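Local atomic coordinates of 450aa long hypothetical fmu protein (Pyrococcus horikoshii, PDB entry 2YXL), a protein that probably transfers a methyl group from S-adenosyl-L-methionine to carbon 5 of cytosine in RNA. Residues Ser252-Pro257 against Arg384-Thr389; Tyr288-Asp293 against Glu324-Glu329; Asp332-Asp337 against Glu373-Leu378. One frame throughout, in Å; residues are numbered along the deposited sequence.

Contact 1: Ser252-Pro257 against Arg384-Thr389; sequences SIVLDP and RLLYTT
Leu-255 and Leu-386 meet in an apolar helix-on-sheet contact, where the last turn of helix 246-255 lies against one face of strand 383-389. The two segments are nearest at these leucines, whose CA atoms are 6.0 Å apart, and no hydrogen bond crosses between the segments. The closest touch is made by the branch point of one leucine on the stem of the other: Leu-255 CG sits 3.7 Å from Leu-386 CB. Because Leu-386 extends its CG anti to the backbone N (chi1 175°), its two methyls reach along the end of the helix, one to each of two neighbouring residues. Leu-386 CD2 comes to 4.1 Å from Leu-255 CB, while Leu-386 CD1 approaches Val-254 CG1 more loosely, at 4.3 Å.

This is the Rossmann-like sheet of a class I methyltransferase, and strand 383-389 runs in it between strand 331-337, parallel to it, and strand 441-447, antiparallel. Leu-335 and Leu-445 on these neighbours also touch the two leucines, Leu-335 reaching both and Leu-445 packing on Leu-386. On the other face of the strand, Leu-385 points away from helix 246-255.

Toward the start of the strand segment Leu-255 reaches the backbone. Leu-255 CD2 lies over the Arg-384 backbone, 4.0 Å from its O, and 4.2 Å from the CB at the root of its long side chain. The helix ends here: Asp-256 still gives its N to Ser-252 O, but it has positive phi (62°) and turns the chain toward Pro-257. The carboxylate of Asp-256 and the guanidinium of Arg-384 do not pair, OD1 and NH1 remaining 6.3 Å apart. Leu-255 O, at this same helix end, accepts a hydrogen bond from Lys-333 NZ.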
loop_
_atom_site.group_PDB
_atom_site.type_symbol
_atom_site.label_atom_id
_atom_site.label_comp_id
_atom_site.label_asym_id
_atom_site.label_seq_id
_atom_site.Cartn_x
_atom_site.Cartn_y
_atom_site.Cartn_z
ATOM N N SER A 252 -2.535 -11.823 11.970
ATOM C CA SER A 252 -2.763 -13.271 11.992
ATOM C C SER A 252 -2.286 -13.932 13.283
ATOM O O SER A 252 -2.934 -14.849 13.784
ATOM C CB SER A 252 -2.113 -13.952 10.787
ATOM O OG SER A 252 -2.767 -13.593 9.584
ATOM N N ILE A 253 -1.157 -13.465 13.815
ATOM C CA ILE A 253 -0.603 -14.015 15.056
ATOM C C ILE A 253 -1.521 -13.714 16.245
ATOM O O ILE A 253 -1.713 -14.561 17.115
ATOM C CB ILE A 253 0.855 -13.518 15.311
ATOM C CG1 ILE A 253 1.802 -14.095 14.256
ATOM C CG2 ILE A 253 1.347 -13.909 16.715
ATOM C CD1 ILE A 253 3.058 -13.268 14.012
ATOM N N VAL A 254 -2.095 -12.513 16.257
ATOM C CA VAL A 254 -3.014 -12.085 17.316
ATOM C C VAL A 254 -4.304 -12.924 17.348
ATOM O O VAL A 254 -4.705 -13.399 18.414
ATOM C CB VAL A 254 -3.319 -10.562 17.218
ATOM C CG1 VAL A 254 -4.569 -10.179 18.018
ATOM C CG2 VAL A 254 -2.114 -9.756 17.690
ATOM N N LEU A 255 -4.928 -13.111 16.183
ATOM C CA LEU A 255 -6.122 -13.949 16.046
ATOM C C LEU A 255 -5.837 -15.362 16.555
ATOM O O LEU A 255 -6.696 -16.001 17.185
ATOM C CB LEU A 255 -6.575 -14.013 14.582
ATOM C CG LEU A 255 -8.066 -14.029 14.193
ATOM C CD1 LEU A 255 -8.264 -14.822 12.903
ATOM C CD2 LEU A 255 -9.015 -14.549 15.274
ATOM N N ASP A 256 -4.623 -15.833 16.259
ATOM C CA ASP A 256 -4.086 -17.093 16.774
ATOM C C ASP A 256 -4.889 -18.333 16.349
ATOM O O ASP A 256 -5.466 -19.019 17.195
ATOM C CB ASP A 256 -3.928 -17.018 18.302
ATOM C CG ASP A 256 -3.124 -18.171 18.866
ATOM O OD1 ASP A 256 -3.359 -18.529 20.039
ATOM O OD2 ASP A 256 -2.259 -18.718 18.142
ATOM N N PRO A 257 -4.923 -18.628 15.034
ATOM C CA PRO A 257 -5.619 -19.826 14.572
ATOM C C PRO A 257 -4.841 -21.100 14.895
ATOM O O PRO A 257 -3.609 -21.110 14.819
ATOM C CB PRO A 257 -5.711 -19.613 13.060
ATOM C CG PRO A 257 -4.532 -18.772 12.734
ATOM C CD PRO A 257 -4.334 -17.868 13.914
ATOM N N ARG A 384 -13.614 -16.482 18.039
ATOM C CA ARG A 384 -13.021 -15.142 18.083
ATOM C C ARG A 384 -13.067 -14.419 16.737
ATOM O O ARG A 384 -12.944 -15.035 15.679
ATOM C CB ARG A 384 -11.577 -15.196 18.594
ATOM C CG ARG A 384 -11.450 -15.425 20.094
ATOM C CD ARG A 384 -10.033 -15.192 20.579
ATOM N NE ARG A 384 -9.913 -15.359 22.027
ATOM C CZ ARG A 384 -8.824 -15.068 22.733
ATOM N NH1 ARG A 384 -7.743 -14.583 22.135
ATOM N NH2 ARG A 384 -8.815 -15.255 24.045
ATOM N N LEU A 385 -13.240 -13.102 16.799
ATOM C CA LEU A 385 -13.271 -12.252 15.621
ATOM C C LEU A 385 -12.162 -11.211 15.741
ATOM O O LEU A 385 -12.059 -10.527 16.761
ATOM C CB LEU A 385 -14.630 -11.544 15.517
ATOM C CG LEU A 385 -15.166 -10.971 14.192
ATOM C CD1 LEU A 385 -16.401 -10.126 14.453
ATOM C CD2 LEU A 385 -14.151 -10.156 13.413
ATOM N N LEU A 386 -11.330 -11.096 14.710
ATOM C CA LEU A 386 -10.376 -9.994 14.643
ATOM C C LEU A 386 -10.729 -9.051 13.508
ATOM O O LEU A 386 -10.878 -9.466 12.357
ATOM C CB LEU A 386 -8.927 -10.480 14.510
ATOM C CG LEU A 386 -7.861 -9.387 14.311
ATOM C CD1 LEU A 386 -7.666 -8.507 15.549
ATOM C CD2 LEU A 386 -6.538 -9.996 13.878
ATOM N N TYR A 387 -10.877 -7.780 13.859
ATOM C CA TYR A 387 -11.134 -6.735 12.891
ATOM C C TYR A 387 -9.872 -5.889 12.741
ATOM O O TYR A 387 -9.314 -5.405 13.731
ATOM C CB TYR A 387 -12.321 -5.885 13.352
ATOM C CG TYR A 387 -12.632 -4.686 12.486
ATOM C CD1 TYR A 387 -13.418 -4.812 11.337
ATOM C CD2 TYR A 387 -12.165 -3.420 12.830
ATOM C CE1 TYR A 387 -13.722 -3.704 10.545
ATOM C CE2 TYR A 387 -12.461 -2.306 12.043
ATOM C CZ TYR A 387 -13.239 -2.457 10.907
ATOM O OH TYR A 387 -13.520 -1.357 10.131
ATOM N N THR A 388 -9.411 -5.742 11.504
ATOM C CA THR A 388 -8.258 -4.897 11.213
ATOM C C THR A 388 -8.507 -4.044 9.987
ATOM O O THR A 388 -9.202 -4.462 9.060
ATOM C CB THR A 388 -6.948 -5.705 10.969
ATOM O OG1 THR A 388 -7.115 -6.589 9.854
ATOM C CG2 THR A 388 -6.534 -6.494 12.195
ATOM N N THR A 389 -7.950 -2.837 10.014
ATOM C CA THR A 389 -7.806 -1.998 8.831
ATOM C C THR A 389 -6.376 -1.462 8.798
ATOM O O THR A 389 -5.674 -1.466 9.816
ATOM C CB THR A 389 -8.770 -0.785 8.838
ATOM O OG1 THR A 389 -8.308 0.191 9.782
ATOM C CG2 THR A 389 -10.205 -1.203 9.175
#

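Contact 2: Tyr288-Asp293 against Glu324-Glu329; sequences YAFDVD and EIIGEE. With SFG (sinefungin), chain B.
Tyr-288 and Phe-290 both set CG anti to the carbonyl carbon (chi1 -68° and -67°), which swings their rings off the same side of strand 286-290 to meet Ile-326. That isoleucine holds CG1 between its backbone N and carbonyl carbon, and CG2, anti to the carbonyl carbon, faces the rings together with CD1 at the end of the other branch. Ile-326 CG2 makes a CH-pi contact over one face of the Tyr-288 ring, 4.0 Å from the ring centroid and nearest CD2. Ile-326 CG2 also reaches the phenylalanine at its edge, 3.9 Å from Phe-290 CZ, where Ile-325 CG2 also approaches, at CE2. A loop before strand 331-337 is thereby laid on the sheet by purely apolar touches.

Past Phe-290 the strand ends in the acidic residue that class I methyltransferases use to hold the cofactor ribose. Asp-291 takes the two hydroxyls of sinefungin, O3' on OD1 and O2' on OD2, each at 2.8 Å. OD2 also accepts the N of Asp-293 with its anti lone pair, an Asx turn that steadies the carboxylate. Val-292 lays CG1 and CG2 against one face of the adenine, CG1 3.4 Å from N1. An asparagine in place of Asp-291 would probably leave one ribose hydroxyl without its acceptor. With two hydroxyls donating to it, the carboxylate is probably ionised.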
loop_
_atom_site.group_PDB
_atom_site.type_symbol
_atom_site.label_atom_id
_atom_site.label_comp_id
_atom_site.label_asym_id
_atom_site.label_seq_id
_atom_site.Cartn_x
_atom_site.Cartn_y
_atom_site.Cartn_z
ATOM N N TYR A 288 -11.828 -20.544 4.574
ATOM C CA TYR A 288 -12.706 -19.982 3.554
ATOM C C TYR A 288 -12.262 -18.553 3.253
ATOM O O TYR A 288 -12.267 -17.693 4.139
ATOM C CB TYR A 288 -14.171 -20.013 4.007
ATOM C CG TYR A 288 -14.769 -21.404 4.115
ATOM C CD1 TYR A 288 -14.944 -22.013 5.358
ATOM C CD2 TYR A 288 -15.165 -22.107 2.975
ATOM C CE1 TYR A 288 -15.495 -23.289 5.464
ATOM C CE2 TYR A 288 -15.718 -23.385 3.071
ATOM C CZ TYR A 288 -15.879 -23.966 4.319
ATOM O OH TYR A 288 -16.422 -25.227 4.421
ATOM N N ALA A 289 -11.874 -18.312 2.003
ATOM C CA ALA A 289 -11.337 -17.018 1.585
ATOM C C ALA A 289 -12.256 -16.293 0.599
ATOM O O ALA A 289 -12.383 -16.694 -0.559
ATOM C CB ALA A 289 -9.941 -17.193 0.996
ATOM N N PHE A 290 -12.884 -15.220 1.074
ATOM C CA PHE A 290 -13.832 -14.441 0.280
ATOM C C PHE A 290 -13.200 -13.181 -0.299
ATOM O O PHE A 290 -12.454 -12.482 0.391
ATOM C CB PHE A 290 -15.043 -14.045 1.130
ATOM C CG PHE A 290 -15.906 -15.202 1.546
ATOM C CD1 PHE A 290 -15.640 -15.902 2.721
ATOM C CD2 PHE A 290 -16.996 -15.585 0.771
ATOM C CE1 PHE A 290 -16.441 -16.972 3.112
ATOM C CE2 PHE A 290 -17.804 -16.655 1.154
ATOM C CZ PHE A 290 -17.525 -17.349 2.327
ATOM N N ASP A 291 -13.507 -12.900 -1.565
ATOM C CA ASP A 291 -13.143 -11.634 -2.209
ATOM C C ASP A 291 -13.957 -11.395 -3.483
ATOM O O ASP A 291 -14.095 -12.291 -4.317
ATOM C CB ASP A 291 -11.644 -11.572 -2.519
ATOM C CG ASP A 291 -11.130 -10.148 -2.619
ATOM O OD1 ASP A 291 -10.411 -9.719 -1.694
ATOM O OD2 ASP A 291 -11.451 -9.456 -3.611
ATOM N N VAL A 292 -14.482 -10.179 -3.627
ATOM C CA VAL A 292 -15.305 -9.815 -4.789
ATOM C C VAL A 292 -14.489 -9.638 -6.070
ATOM O O VAL A 292 -15.019 -9.781 -7.174
ATOM C CB VAL A 292 -16.161 -8.539 -4.541
ATOM C CG1 VAL A 292 -17.324 -8.845 -3.612
ATOM C CG2 VAL A 292 -15.310 -7.385 -4.004
ATOM N N ASP A 293 -13.204 -9.328 -5.913
ATOM C CA ASP A 293 -12.324 -9.072 -7.047
ATOM C C ASP A 293 -11.716 -10.370 -7.573
ATOM O O ASP A 293 -10.921 -11.018 -6.889
ATOM C CB ASP A 293 -11.233 -8.069 -6.656
ATOM C CG ASP A 293 -10.593 -7.405 -7.860
ATOM O OD1 ASP A 293 -9.762 -8.055 -8.531
ATOM O OD2 ASP A 293 -10.913 -6.226 -8.129
ATOM N N GLU A 324 -25.489 -18.420 5.252
ATOM C CA GLU A 324 -26.183 -19.002 4.081
ATOM C C GLU A 324 -25.369 -19.051 2.772
ATOM O O GLU A 324 -25.912 -18.896 1.675
ATOM C CB GLU A 324 -27.630 -18.475 3.884
ATOM C CG GLU A 324 -27.932 -17.029 4.305
ATOM C CD GLU A 324 -27.575 -15.993 3.246
ATOM O OE1 GLU A 324 -27.304 -16.370 2.086
ATOM O OE2 GLU A 324 -27.564 -14.790 3.581
ATOM N N ILE A 325 -24.064 -19.271 2.919
ATOM C CA ILE A 325 -23.185 -19.687 1.823
ATOM C C ILE A 325 -22.315 -20.823 2.354
ATOM O O ILE A 325 -22.145 -21.852 1.694
ATOM C CB ILE A 325 -22.291 -18.528 1.287
ATOM C CG1 ILE A 325 -23.123 -17.459 0.555
ATOM C CG2 ILE A 325 -21.155 -19.061 0.397
ATOM C CD1 ILE A 325 -23.748 -17.893 -0.777
ATOM N N ILE A 326 -21.779 -20.627 3.557
ATOM C CA ILE A 326 -20.943 -21.625 4.223
ATOM C C ILE A 326 -21.561 -22.095 5.542
ATOM O O ILE A 326 -21.159 -23.122 6.094
ATOM C CB ILE A 326 -19.498 -21.107 4.463
ATOM C CG1 ILE A 326 -19.511 -19.781 5.236
ATOM C CG2 ILE A 326 -18.754 -20.967 3.131
ATOM C CD1 ILE A 326 -18.192 -19.435 5.903
ATOM N N GLY A 327 -22.538 -21.338 6.037
ATOM C CA GLY A 327 -23.243 -21.680 7.270
ATOM C C GLY A 327 -23.341 -20.522 8.243
ATOM O O GLY A 327 -22.707 -19.482 8.048
ATOM N N GLU A 328 -24.139 -20.707 9.293
ATOM C CA GLU A 328 -24.310 -19.698 10.337
ATOM C C GLU A 328 -23.093 -19.692 11.268
ATOM O O GLU A 328 -22.039 -19.179 10.896
ATOM C CB GLU A 328 -25.611 -19.937 11.114
ATOM C CG GLU A 328 -26.189 -18.692 11.788
ATOM C CD GLU A 328 -27.011 -17.820 10.848
ATOM O OE1 GLU A 328 -27.019 -16.587 11.040
ATOM O OE2 GLU A 328 -27.654 -18.362 9.921
ATOM N N GLU A 329 -23.230 -20.270 12.459
ATOM C CA GLU A 329 -22.137 -20.319 13.433
ATOM C C GLU A 329 -21.193 -21.483 13.129
ATOM O O GLU A 329 -21.208 -22.509 13.816
ATOM C CB GLU A 329 -22.687 -20.415 14.861
ATOM C CG GLU A 329 -23.479 -19.193 15.318
ATOM C CD GLU A 329 -24.038 -19.337 16.724
ATOM O OE1 GLU A 329 -24.031 -18.337 17.470
ATOM O OE2 GLU A 329 -24.487 -20.446 17.089
HETATM N N SFG B . -6.562 -9.286 3.752
HETATM C CA SFG B . -5.901 -9.040 2.458
HETATM C C SFG B . -4.409 -9.421 2.545
HETATM O O SFG B . -3.826 -9.702 1.477
HETATM O OXT SFG B . -3.881 -9.437 3.678
HETATM C CB SFG B . -6.086 -7.569 2.036
HETATM C CG SFG B . -7.569 -7.250 1.771
HETATM C CD SFG B . -7.792 -5.816 1.263
HETATM N NE SFG B . -7.374 -4.873 2.309
HETATM C "C5'" SFG B . -9.277 -5.528 0.949
HETATM C "C4'" SFG B . -9.949 -6.559 0.007
HETATM O "O4'" SFG B . -11.356 -6.551 0.347
HETATM C "C3'" SFG B . -9.886 -6.188 -1.485
HETATM O "O3'" SFG B . -9.225 -7.244 -2.195
HETATM C "C2'" SFG B . -11.357 -6.082 -1.917
HETATM O "O2'" SFG B . -11.563 -6.660 -3.212
HETATM C "C1'" SFG B . -12.047 -6.934 -0.857
HETATM N N9 SFG B . -13.500 -6.649 -0.672
HETATM C C8 SFG B . -14.074 -5.446 -0.594
HETATM N N7 SFG B . -15.388 -5.585 -0.413
HETATM C C5 SFG B . -15.655 -6.887 -0.376
HETATM C C6 SFG B . -16.824 -7.629 -0.216
HETATM N N6 SFG B . -17.999 -7.023 -0.059
HETATM N N1 SFG B . -16.749 -8.972 -0.224
HETATM C C2 SFG B . -15.584 -9.587 -0.381
HETATM N N3 SFG B . -14.454 -8.908 -0.536
HETATM C C4 SFG B . -14.457 -7.564 -0.537
#

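Contact 3: Asp332-Asp337 against Glu373-Leu378; sequences DKVLLD and ESAARL. With SFG (sinefungin), chain B.
Ala-375 turns its single methyl toward strand 331-337, and Val-334 and Leu-336 receive it. Ala-375 CB lies 4.3 Å from Val-334 CG1 and likewise 4.3 Å from Leu-336 CD2, so one small side chain fits between two branched ones that project from the same side of the strand. Val-334 turns CG1 into the place between its backbone N and carbonyl carbon (chi1 55°), where it also reaches over the helix backbone to Ala-375 O, 4.1 Å away. Ala-375 O accepts a hydrogen bond from Leu-378 N, 2.9 Å away. The three touching residues, Val-334, Leu-336 and Ala-375, are buried, and no hydrogen bond crosses between the segments.

Away from this spot the fit slackens. Leu-378 points toward the strand, but its CD1 stays 4.8 Å from Val-334 CG2, while Glu-373 points away from the strand and is exposed to solvent.

At the far end of the strand the chemistry becomes polar. Asp-337, predicted to bind S-adenosyl-L-methionine, has CG anti to its backbone N (chi1 -176°), and its OD2 accepts the amino N of sinefungin at 2.7 Å. Lys-273 NZ forms a salt bridge to the same oxygen, so OD2 is shared between the ligand amine and the lysine.

In the fold, helix 361-376 is the connection of a beta-alpha-beta crossover from strand 331-337 to its parallel neighbour 383-389, and Ala-375 also touches Leu-385 there. Helix 272-280 meets Leu-335 on the opposite face, while strand 262-265 flanks 331-337 along its other edge.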
loop_
_atom_site.group_PDB
_atom_site.type_symbol
_atom_site.label_atom_id
_atom_site.label_comp_id
_atom_site.label_asym_id
_atom_site.label_seq_id
_atom_site.Cartn_x
_atom_site.Cartn_y
_atom_site.Cartn_z
ATOM N N ASP A 332 -14.606 -21.205 13.811
ATOM C CA ASP A 332 -13.872 -21.166 15.077
ATOM C C ASP A 332 -13.296 -19.780 15.315
ATOM O O ASP A 332 -13.299 -19.281 16.438
ATOM C CB ASP A 332 -12.744 -22.199 15.082
ATOM C CG ASP A 332 -13.237 -23.604 15.351
ATOM O OD1 ASP A 332 -12.912 -24.505 14.551
ATOM O OD2 ASP A 332 -13.947 -23.810 16.358
ATOM N N LYS A 333 -12.790 -19.174 14.245
ATOM C CA LYS A 333 -12.359 -17.783 14.264
ATOM C C LYS A 333 -12.383 -17.174 12.871
ATOM O O LYS A 333 -12.114 -17.850 11.879
ATOM C CB LYS A 333 -10.979 -17.621 14.911
ATOM C CG LYS A 333 -9.955 -18.673 14.532
ATOM C CD LYS A 333 -8.672 -18.516 15.333
ATOM C CE LYS A 333 -8.812 -18.982 16.781
ATOM N NZ LYS A 333 -9.250 -17.879 17.683
ATOM N N VAL A 334 -12.723 -15.891 12.813
ATOM C CA VAL A 334 -12.786 -15.159 11.555
ATOM C C VAL A 334 -11.884 -13.928 11.589
ATOM O O VAL A 334 -11.823 -13.209 12.590
ATOM C CB VAL A 334 -14.251 -14.768 11.174
ATOM C CG1 VAL A 334 -14.922 -13.993 12.293
ATOM C CG2 VAL A 334 -14.300 -13.972 9.867
ATOM N N LEU A 335 -11.173 -13.713 10.487
ATOM C CA LEU A 335 -10.408 -12.499 10.285
ATOM C C LEU A 335 -11.145 -11.597 9.305
ATOM O O LEU A 335 -11.470 -12.009 8.186
ATOM C CB LEU A 335 -9.004 -12.822 9.761
ATOM C CG LEU A 335 -8.157 -11.665 9.216
ATOM C CD1 LEU A 335 -7.690 -10.736 10.328
ATOM C CD2 LEU A 335 -6.976 -12.198 8.423
ATOM N N LEU A 336 -11.423 -10.375 9.742
ATOM C CA LEU A 336 -11.930 -9.351 8.846
ATOM C C LEU A 336 -10.882 -8.253 8.680
ATOM O O LEU A 336 -10.850 -7.274 9.434
ATOM C CB LEU A 336 -13.281 -8.793 9.325
ATOM C CG LEU A 336 -13.973 -7.687 8.509
ATOM C CD1 LEU A 336 -14.031 -7.999 7.012
ATOM C CD2 LEU A 336 -15.370 -7.414 9.049
ATOM N N ASP A 337 -10.005 -8.449 7.700
ATOM C CA ASP A 337 -9.070 -7.415 7.297
ATOM C C ASP A 337 -9.814 -6.560 6.283
ATOM O O ASP A 337 -9.696 -6.750 5.070
ATOM C CB ASP A 337 -7.790 -8.020 6.714
ATOM C CG ASP A 337 -6.755 -6.968 6.361
ATOM O OD1 ASP A 337 -6.586 -5.998 7.135
ATOM O OD2 ASP A 337 -6.102 -7.111 5.305
ATOM N N GLU A 373 -21.154 -7.218 10.688
ATOM C CA GLU A 373 -22.389 -7.917 11.046
ATOM C C GLU A 373 -22.418 -9.311 10.420
ATOM O O GLU A 373 -22.918 -10.262 11.027
ATOM C CB GLU A 373 -23.623 -7.113 10.612
ATOM C CG GLU A 373 -24.939 -7.612 11.217
ATOM C CD GLU A 373 -26.176 -7.047 10.531
ATOM O OE1 GLU A 373 -26.099 -5.946 9.944
ATOM O OE2 GLU A 373 -27.239 -7.709 10.591
ATOM N N SER A 374 -21.885 -9.418 9.205
ATOM C CA SER A 374 -21.743 -10.702 8.525
ATOM C C SER A 374 -20.716 -11.590 9.235
ATOM O O SER A 374 -20.887 -12.810 9.305
ATOM C CB SER A 374 -21.356 -10.494 7.058
ATOM O OG SER A 374 -21.416 -11.755 6.318
ATOM N N ALA A 375 -19.662 -10.969 9.767
ATOM C CA ALA A 375 -18.631 -11.679 10.527
ATOM C C ALA A 375 -19.180 -12.222 11.843
ATOM O O ALA A 375 -18.961 -13.389 12.174
ATOM C CB ALA A 375 -17.423 -10.771 10.783
ATOM N N ALA A 376 -19.901 -11.370 12.574
ATOM C CA ALA A 376 -20.477 -11.721 13.875
ATOM C C ALA A 376 -21.248 -13.029 13.832
ATOM O O ALA A 376 -21.080 -13.887 14.700
ATOM C CB ALA A 376 -21.381 -10.605 14.372
ATOM N N ARG A 377 -22.080 -13.173 12.806
ATOM C CA ARG A 377 -22.977 -14.319 12.678
ATOM C C ARG A 377 -22.261 -15.603 12.237
ATOM O O ARG A 377 -22.841 -16.688 12.297
ATOM C CB ARG A 377 -24.140 -13.970 11.740
ATOM C CG ARG A 377 -25.136 -12.978 12.344
ATOM C CD ARG A 377 -25.885 -12.160 11.294
ATOM N NE ARG A 377 -26.839 -12.956 10.519
ATOM C CZ ARG A 377 -26.871 -13.016 9.189
ATOM N NH1 ARG A 377 -26.009 -12.314 8.459
ATOM N NH2 ARG A 377 -27.776 -13.772 8.583
ATOM N N LEU A 378 -21.003 -15.473 11.812
ATOM C CA LEU A 378 -20.183 -16.625 11.423
ATOM C C LEU A 378 -19.447 -17.261 12.605
ATOM O O LEU A 378 -19.077 -18.438 12.556
ATOM C CB LEU A 378 -19.176 -16.240 10.335
ATOM C CG LEU A 378 -19.670 -15.940 8.917
ATOM C CD1 LEU A 378 -18.544 -15.319 8.111
ATOM C CD2 LEU A 378 -20.191 -17.185 8.221
HETATM N N SFG B . -6.562 -9.286 3.752
HETATM C CA SFG B . -5.901 -9.040 2.458
HETATM C C SFG B . -4.409 -9.421 2.545
HETATM O O SFG B . -3.826 -9.702 1.477
HETATM O OXT SFG B . -3.881 -9.437 3.678
HETATM C CB SFG B . -6.086 -7.569 2.036
HETATM C CG SFG B . -7.569 -7.250 1.771
HETATM C CD SFG B . -7.792 -5.816 1.263
HETATM N NE SFG B . -7.374 -4.873 2.309
HETATM C "C5'" SFG B . -9.277 -5.528 0.949
HETATM C "C4'" SFG B . -9.949 -6.559 0.007
HETATM O "O4'" SFG B . -11.356 -6.551 0.347
HETATM C "C3'" SFG B . -9.886 -6.188 -1.485
HETATM O "O3'" SFG B . -9.225 -7.244 -2.195
HETATM C "C2'" SFG B . -11.357 -6.082 -1.917
HETATM O "O2'" SFG B . -11.563 -6.660 -3.212
HETATM C "C1'" SFG B . -12.047 -6.934 -0.857
HETATM N N9 SFG B . -13.500 -6.649 -0.672
HETATM C C8 SFG B . -14.074 -5.446 -0.594
HETATM N N7 SFG B . -15.388 -5.585 -0.413
HETATM C C5 SFG B . -15.655 -6.887 -0.376
HETATM C C6 SFG B . -16.824 -7.629 -0.216
HETATM N N6 SFG B . -17.999 -7.023 -0.059
HETATM N N1 SFG B . -16.749 -8.972 -0.224
HETATM C C2 SFG B . -15.584 -9.587 -0.381
HETATM N N3 SFG B . -14.454 -8.908 -0.536
HETATM C C4 SFG B . -14.457 -7.564 -0.537
#

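All three contacts reach one sheet of the methyltransferase domain. Contacts 1 and 3, with centres about 10 Å apart, are joined through adjacent strands: Leu-386 O lies 2.8 Å from Leu-336 N, probably hydrogen-bonded, and Thr-388 OG1 is hydrogen-bonded to Asp-337 OD1, 2.8 Å away, bracing a carboxylate of the sinefungin pocket. Contacts 2 and 3, also about 10 Å between centres, meet where Ile-326 CD1 packs on Leu-378 CD2 at 3.8 Å; both touch the ligand, one at its ribose and adenine, the other at its amino group. Contacts 1 and 2 do not touch, their centres lying about 17 Å apart. Strand 383-389 leads directly to Cys-390, the predicted nucleophile.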